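Local coordinates for protein uroporphyrin-III C-methyltransferase (Thermus thermophilus, PDB 1VE2) that probably transfers methyl groups from S-adenosyl-L-methionine to carbon atoms of uroporphyrinogen III, the branch point leading to sirohaem and cobalamin, at residues R171-R175 with F176-T180. Sequence-based numbering, arbitrary orientation.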
# COMPACT_ATOMS: atom_id res chain seq x y z
N ARG A 171 18.19 14.33 11.60
CA ARG A 171 18.24 13.02 10.96
C ARG A 171 17.89 13.04 9.48
O ARG A 171 18.48 12.29 8.71
CB ARG A 171 17.33 12.05 11.72
CG ARG A 171 18.12 11.10 12.63
CD ARG A 171 19.15 11.86 13.46
NE ARG A 171 20.14 10.97 14.06
CZ ARG A 171 21.23 11.40 14.70
NH1 ARG A 171 21.47 12.70 14.80
NH2 ARG A 171 22.08 10.53 15.22
N LEU A 172 16.95 13.88 9.09
CA LEU A 172 16.56 13.97 7.69
C LEU A 172 17.71 14.57 6.89
O LEU A 172 17.88 14.28 5.71
CB LEU A 172 15.31 14.84 7.51
CG LEU A 172 13.99 14.36 8.13
CD1 LEU A 172 12.89 15.35 7.80
CD2 LEU A 172 13.63 12.98 7.58
N LEU A 173 18.51 15.40 7.56
CA LEU A 173 19.65 16.04 6.92
C LEU A 173 20.71 15.00 6.55
O LEU A 173 21.56 15.24 5.68
CB LEU A 173 20.25 17.10 7.84
CG LEU A 173 19.36 18.33 8.06
CD1 LEU A 173 19.95 19.22 9.14
CD2 LEU A 173 19.23 19.09 6.75
N GLU A 174 20.66 13.85 7.22
CA GLU A 174 21.60 12.77 6.95
C GLU A 174 21.19 11.98 5.72
O GLU A 174 21.87 11.04 5.32
CB GLU A 174 21.66 11.82 8.15
CG GLU A 174 22.09 12.47 9.45
CD GLU A 174 22.15 11.47 10.58
OE1 GLU A 174 21.10 10.87 10.91
OE2 GLU A 174 23.24 11.29 11.15
N ARG A 175 20.06 12.36 5.11
CA ARG A 175 19.56 11.67 3.93
C ARG A 175 19.19 12.65 2.83
O ARG A 175 19.26 12.32 1.64
CB ARG A 175 18.33 10.84 4.29
CG ARG A 175 18.62 9.68 5.23
CD ARG A 175 19.24 8.50 4.50
NE ARG A 175 19.54 7.40 5.42
CZ ARG A 175 20.69 7.25 6.07
NH1 ARG A 175 21.66 8.14 5.92
NH2 ARG A 175 20.86 6.22 6.88
N PHE A 176 18.80 13.86 3.22
CA PHE A 176 18.39 14.89 2.27
C PHE A 176 18.98 16.26 2.60
O PHE A 176 19.20 16.59 3.76
CB PHE A 176 16.87 15.01 2.26
CG PHE A 176 16.16 13.74 1.88
CD1 PHE A 176 15.90 13.45 0.54
CD2 PHE A 176 15.77 12.83 2.85
CE1 PHE A 176 15.26 12.28 0.19
CE2 PHE A 176 15.12 11.65 2.50
CZ PHE A 176 14.86 11.38 1.17
N PRO A 177 19.25 17.07 1.57
CA PRO A 177 19.80 18.40 1.82
C PRO A 177 18.71 19.27 2.44
O PRO A 177 17.52 18.99 2.29
CB PRO A 177 20.22 18.87 0.44
CG PRO A 177 19.25 18.17 -0.47
CD PRO A 177 19.20 16.79 0.12
N PRO A 178 19.09 20.35 3.15
CA PRO A 178 18.11 21.24 3.79
C PRO A 178 17.08 21.88 2.87
O PRO A 178 16.02 22.31 3.33
CB PRO A 178 18.99 22.26 4.50
CG PRO A 178 20.20 22.33 3.63
CD PRO A 178 20.46 20.87 3.32
N GLU A 179 17.36 21.95 1.57
CA GLU A 179 16.43 22.57 0.63
C GLU A 179 15.39 21.60 0.06
O GLU A 179 14.49 22.02 -0.67
CB GLU A 179 17.18 23.22 -0.54
CG GLU A 179 18.69 23.29 -0.41
CD GLU A 179 19.40 22.12 -1.07
OE1 GLU A 179 19.07 21.78 -2.23
OE2 GLU A 179 20.31 21.56 -0.43
N THR A 180 15.52 20.32 0.38
CA THR A 180 14.60 19.31 -0.14
C THR A 180 13.14 19.53 0.25
O THR A 180 12.83 19.73 1.42
CB THR A 180 15.02 17.90 0.31
OG1 THR A 180 16.37 17.65 -0.09
CG2 THR A 180 14.12 16.84 -0.34
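With CG opposite its own carbonyl carbon (chi1 -60°), Phe176 drops its ring beside Arg175, while Leu173 turns the same way (chi1 -69°) and brings CD2 to within 3.9 Å of Pro178 CB on the outer side. The contact joins the C-terminal part of helix 168-173 to the turn leading into strand 181-186, on one face of the mixed sheet of this tetrapyrrole methylase. Leu172 O accepts two backbone bonds: Phe176 N at 2.7 Å, nearly in line with the carbonyl (C=O...N 167°), and Arg175 N. Leu173 CA adds a CH...O contact to Phe176 O at 3.2 Å. The Phe176 ring has Arg175 O over one face and Arg175 CB 3.5 Å from CD2; beyond, it reaches Leu156 and Val218 of the sheet, on which Leu172 also packs. Were the ring replaced by the methyl of an alanine here, a gap is likely to open between this part of the chain and strands 155-159 and 214-218, and Arg175 CB would probably lose its aromatic neighbour. Arg175 NH1 meets Glu174 O at 3.0 Å from above the carbonyl plane, while NH2 bonds Leu150 O. Pro178 belongs to the type I turn from Pro177 to Thr180, closed by Thr180 N bonding Pro177 O at 3.1 Å.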